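Local atomic coordinates of glycine oxidase (Bacillus cereus ATCC 14579, PDB entry 7CYX), a protein that probably catalyses the oxidative deamination of glycine to glyoxylate with release of hydrogen peroxide, using FAD as cofactor, a reaction that feeds thiamine diphosphate biosynthesis. Residues G13-A24 with L158-S169. Sequence-based numbering, arbitrary orientation.
Sequences GVIGSSVAHFLA and LTKAFAHSAAIS. With FAD (flavin-adenine dinucleotide), chain C.
The dinucleotide-binding helix of the Rossmann-type FAD fold, whose amino end faces the cofactor's pyrophosphate, carries helix 155-168 along its flank, and Phe-162 is the main side chain joining the two. As a knob in a hole formed by Val-14, Ser-17, Ser-18 and His-21, its ring lies with one face over Ser-18, whose CA makes a CH-pi contact 3.6 Å from the ring centroid. Phe-162 CE1 reaches Phe-22 CE2 at 4.0 Å. A hydrogen bond of 2.7 Å joins His-21 ND1 to Ser-165 OG, which meets the imidazole at its edge and in its plane; His-21 CG stands anti to the backbone N (chi1 164°), swinging the ring across to that hydroxyl. Lys-83 is a second partner of Ser-165 OG. Small residues let the backbones come close; the axes of segments 14-24 and 158-168 approach to 7.7 Å and run roughly parallel, at 33°. Ala-20 CB meets Ala-166 CB at 3.8 Å, and Ala-163 CB packs on Ser-17 OG. Ser-17 OG is turned back to Gly-13 O (2.8 Å), which also accepts from Ser-17 N on the opposite face of its plane. At the cofactor end, Val-14 CB abuts Thr-159 OG1, itself bonded to Ala-155 O, while Ile-15 N makes a weak hydrogen bond to FAD O2P. Helix 73-84 packs on Phe-162 and His-21, helix 341-352 touches Val-14 and Leu-158, and strand 30-33 lies against Ala-20 and Ala-24.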
# COMPACT_ATOMS: atom_id res chain seq x y z
N GLY A 13 -3.34 17.98 -2.07
CA GLY A 13 -2.15 17.30 -2.59
C GLY A 13 -1.14 17.00 -1.48
O GLY A 13 -1.43 17.13 -0.31
N VAL A 14 0.07 16.60 -1.88
CA VAL A 14 1.15 16.25 -0.96
C VAL A 14 1.55 17.47 -0.11
O VAL A 14 1.86 17.30 1.07
CB VAL A 14 2.39 15.70 -1.70
CG1 VAL A 14 3.13 16.77 -2.48
CG2 VAL A 14 3.35 15.00 -0.74
N ILE A 15 1.57 18.66 -0.74
CA ILE A 15 2.08 19.88 -0.16
C ILE A 15 1.11 20.35 0.93
O ILE A 15 1.53 20.72 1.99
CB ILE A 15 2.31 20.98 -1.24
CG1 ILE A 15 3.36 20.59 -2.28
CG2 ILE A 15 2.66 22.30 -0.59
CD1 ILE A 15 4.76 20.43 -1.71
N GLY A 16 -0.19 20.35 0.64
CA GLY A 16 -1.20 20.78 1.59
C GLY A 16 -1.38 19.74 2.68
O GLY A 16 -1.52 20.07 3.86
N SER A 17 -1.35 18.46 2.29
CA SER A 17 -1.42 17.37 3.25
C SER A 17 -0.18 17.41 4.15
O SER A 17 -0.30 17.19 5.36
CB SER A 17 -1.61 16.04 2.59
OG SER A 17 -2.85 16.00 1.86
N SER A 18 1.00 17.74 3.60
CA SER A 18 2.21 17.81 4.43
C SER A 18 2.04 18.91 5.47
O SER A 18 2.28 18.71 6.64
CB SER A 18 3.46 18.02 3.63
OG SER A 18 4.59 18.26 4.46
N VAL A 19 1.58 20.08 5.02
CA VAL A 19 1.32 21.20 5.91
C VAL A 19 0.31 20.75 6.98
O VAL A 19 0.49 20.99 8.16
CB VAL A 19 0.86 22.43 5.10
CG1 VAL A 19 0.40 23.56 6.00
CG2 VAL A 19 1.95 22.93 4.16
N ALA A 20 -0.77 20.08 6.56
CA ALA A 20 -1.79 19.61 7.48
C ALA A 20 -1.13 18.73 8.56
O ALA A 20 -1.39 18.91 9.71
CB ALA A 20 -2.86 18.86 6.73
N HIS A 21 -0.26 17.81 8.15
CA HIS A 21 0.40 16.87 9.06
C HIS A 21 1.15 17.61 10.17
O HIS A 21 0.90 17.34 11.32
CB HIS A 21 1.37 15.95 8.32
CG HIS A 21 2.33 15.25 9.22
ND1 HIS A 21 1.97 14.16 9.98
CD2 HIS A 21 3.62 15.51 9.52
CE1 HIS A 21 3.01 13.75 10.69
NE2 HIS A 21 4.04 14.57 10.43
N PHE A 22 2.09 18.49 9.81
CA PHE A 22 2.99 19.14 10.76
C PHE A 22 2.23 20.06 11.72
O PHE A 22 2.58 20.09 12.90
CB PHE A 22 4.11 19.89 10.04
CG PHE A 22 5.14 18.98 9.43
CD1 PHE A 22 6.15 18.44 10.20
CD2 PHE A 22 5.05 18.61 8.10
CE1 PHE A 22 7.09 17.58 9.64
CE2 PHE A 22 5.97 17.73 7.54
CZ PHE A 22 7.00 17.23 8.31
N LEU A 23 1.22 20.80 11.23
CA LEU A 23 0.42 21.73 12.06
C LEU A 23 -0.41 20.96 13.09
O LEU A 23 -0.30 21.22 14.28
CB LEU A 23 -0.52 22.56 11.19
CG LEU A 23 0.08 23.73 10.41
CD1 LEU A 23 -1.01 24.41 9.59
CD2 LEU A 23 0.77 24.73 11.32
N ALA A 24 -1.23 20.02 12.61
CA ALA A 24 -2.12 19.20 13.46
C ALA A 24 -1.31 18.43 14.50
O ALA A 24 -1.74 18.24 15.63
CB ALA A 24 -2.92 18.23 12.62
N LEU A 158 2.41 8.57 0.29
CA LEU A 158 2.94 9.58 1.17
C LEU A 158 1.86 10.65 1.39
O LEU A 158 1.64 11.11 2.51
CB LEU A 158 4.18 10.19 0.54
CG LEU A 158 4.67 11.46 1.22
CD1 LEU A 158 5.17 11.13 2.63
CD2 LEU A 158 5.75 12.13 0.38
N THR A 159 1.22 11.05 0.28
CA THR A 159 0.18 12.04 0.32
C THR A 159 -0.92 11.58 1.28
O THR A 159 -1.25 12.27 2.21
CB THR A 159 -0.42 12.28 -1.06
OG1 THR A 159 0.60 12.79 -1.92
CG2 THR A 159 -1.60 13.23 -1.02
N LYS A 160 -1.49 10.40 1.00
CA LYS A 160 -2.55 9.86 1.80
C LYS A 160 -2.06 9.75 3.25
O LYS A 160 -2.80 10.10 4.15
CB LYS A 160 -3.03 8.55 1.19
CG LYS A 160 -3.86 8.70 -0.08
CD LYS A 160 -4.13 7.38 -0.79
CE LYS A 160 -3.78 7.36 -2.27
NZ LYS A 160 -4.95 7.65 -3.13
N ALA A 161 -0.81 9.33 3.48
CA ALA A 161 -0.31 9.17 4.84
C ALA A 161 -0.39 10.50 5.62
O ALA A 161 -0.99 10.55 6.71
CB ALA A 161 1.09 8.63 4.83
N PHE A 162 0.19 11.56 5.05
CA PHE A 162 0.15 12.90 5.63
C PHE A 162 -1.29 13.25 6.02
O PHE A 162 -1.53 13.70 7.14
CB PHE A 162 0.65 13.96 4.64
CG PHE A 162 2.13 14.19 4.61
CD1 PHE A 162 2.86 14.39 5.77
CD2 PHE A 162 2.81 14.26 3.40
CE1 PHE A 162 4.22 14.63 5.74
CE2 PHE A 162 4.18 14.50 3.37
CZ PHE A 162 4.89 14.67 4.53
N ALA A 163 -2.23 13.04 5.10
CA ALA A 163 -3.61 13.54 5.28
C ALA A 163 -4.34 12.80 6.42
O ALA A 163 -4.99 13.41 7.26
CB ALA A 163 -4.37 13.47 3.99
N HIS A 164 -4.20 11.48 6.48
CA HIS A 164 -4.84 10.68 7.55
C HIS A 164 -4.16 10.90 8.91
O HIS A 164 -4.81 10.81 9.96
CB HIS A 164 -4.81 9.19 7.21
CG HIS A 164 -5.58 8.81 6.00
ND1 HIS A 164 -6.94 9.04 5.89
CD2 HIS A 164 -5.20 8.15 4.88
CE1 HIS A 164 -7.35 8.57 4.73
NE2 HIS A 164 -6.30 7.99 4.11
N SER A 165 -2.83 11.12 8.88
CA SER A 165 -2.08 11.52 10.06
C SER A 165 -2.71 12.78 10.66
O SER A 165 -2.97 12.83 11.86
CB SER A 165 -0.63 11.76 9.71
OG SER A 165 0.09 12.33 10.80
N ALA A 166 -2.95 13.77 9.79
CA ALA A 166 -3.55 15.03 10.15
C ALA A 166 -4.92 14.79 10.77
O ALA A 166 -5.24 15.40 11.78
CB ALA A 166 -3.68 15.92 8.94
N ALA A 167 -5.71 13.91 10.14
CA ALA A 167 -7.10 13.65 10.56
C ALA A 167 -7.11 12.99 11.95
O ALA A 167 -7.87 13.39 12.83
CB ALA A 167 -7.81 12.79 9.53
N ILE A 168 -6.23 12.00 12.12
CA ILE A 168 -6.03 11.32 13.39
C ILE A 168 -5.70 12.35 14.49
O ILE A 168 -6.19 12.22 15.63
CB ILE A 168 -4.94 10.23 13.24
CG1 ILE A 168 -5.49 9.03 12.46
CG2 ILE A 168 -4.38 9.82 14.60
CD1 ILE A 168 -4.45 8.08 11.91
N SER A 169 -4.94 13.37 14.10
CA SER A 169 -4.54 14.44 15.04
C SER A 169 -5.63 15.50 15.11
O SER A 169 -5.35 16.57 15.60
CB SER A 169 -3.22 15.01 14.66
OG SER A 169 -2.18 14.18 15.11
PA FAD C . -1.33 18.83 -6.39
O1A FAD C . -1.01 17.44 -6.01
O2A FAD C . -1.83 19.05 -7.79
O5B FAD C . -2.32 19.38 -5.29
C5B FAD C . -3.09 20.50 -5.55
C4B FAD C . -4.45 20.16 -5.03
O4B FAD C . -5.16 21.36 -4.81
C3B FAD C . -5.27 19.35 -6.02
O3B FAD C . -5.66 18.13 -5.36
C2B FAD C . -6.48 20.21 -6.36
O2B FAD C . -7.69 19.44 -6.33
C1B FAD C . -6.52 21.17 -5.20
N9A FAD C . -7.12 22.47 -5.47
C8A FAD C . -6.71 23.34 -6.42
N7A FAD C . -7.47 24.45 -6.38
C5A FAD C . -8.33 24.32 -5.37
C6A FAD C . -9.39 25.15 -4.80
N6A FAD C . -9.62 26.35 -5.37
N1A FAD C . -10.12 24.65 -3.76
C2A FAD C . -9.86 23.43 -3.27
N3A FAD C . -8.89 22.61 -3.75
C4A FAD C . -8.11 23.01 -4.77
N1 FAD C . 8.16 15.22 -7.86
C2 FAD C . 9.25 14.65 -7.24
O2 FAD C . 9.62 15.21 -6.18
N3 FAD C . 9.88 13.56 -7.73
C4 FAD C . 9.42 12.95 -8.85
O4 FAD C . 9.94 11.90 -9.32
C4X FAD C . 8.26 13.54 -9.56
N5 FAD C . 7.79 13.01 -10.70
C5X FAD C . 6.72 13.55 -11.31
C6 FAD C . 6.24 12.96 -12.47
C7 FAD C . 5.15 13.50 -13.12
C7M FAD C . 4.62 12.87 -14.40
C8 FAD C . 4.48 14.69 -12.59
C8M FAD C . 3.27 15.30 -13.28
C9 FAD C . 4.96 15.26 -11.45
C9A FAD C . 6.05 14.75 -10.78
N10 FAD C . 6.51 15.33 -9.59
C10 FAD C . 7.64 14.74 -8.99
C1' FAD C . 5.98 16.58 -9.04
C2' FAD C . 4.93 16.51 -7.97
O2' FAD C . 3.82 15.75 -8.49
C3' FAD C . 4.49 17.94 -7.67
O3' FAD C . 5.62 18.87 -7.65
C4' FAD C . 3.64 17.89 -6.40
O4' FAD C . 2.65 16.86 -6.51
C5' FAD C . 2.87 19.17 -6.17
O5' FAD C . 1.95 18.91 -5.12
P FAD C . 0.80 19.97 -4.82
O1P FAD C . 1.34 21.35 -4.87
O2P FAD C . 0.06 19.47 -3.61
O3P FAD C . -0.04 19.80 -6.20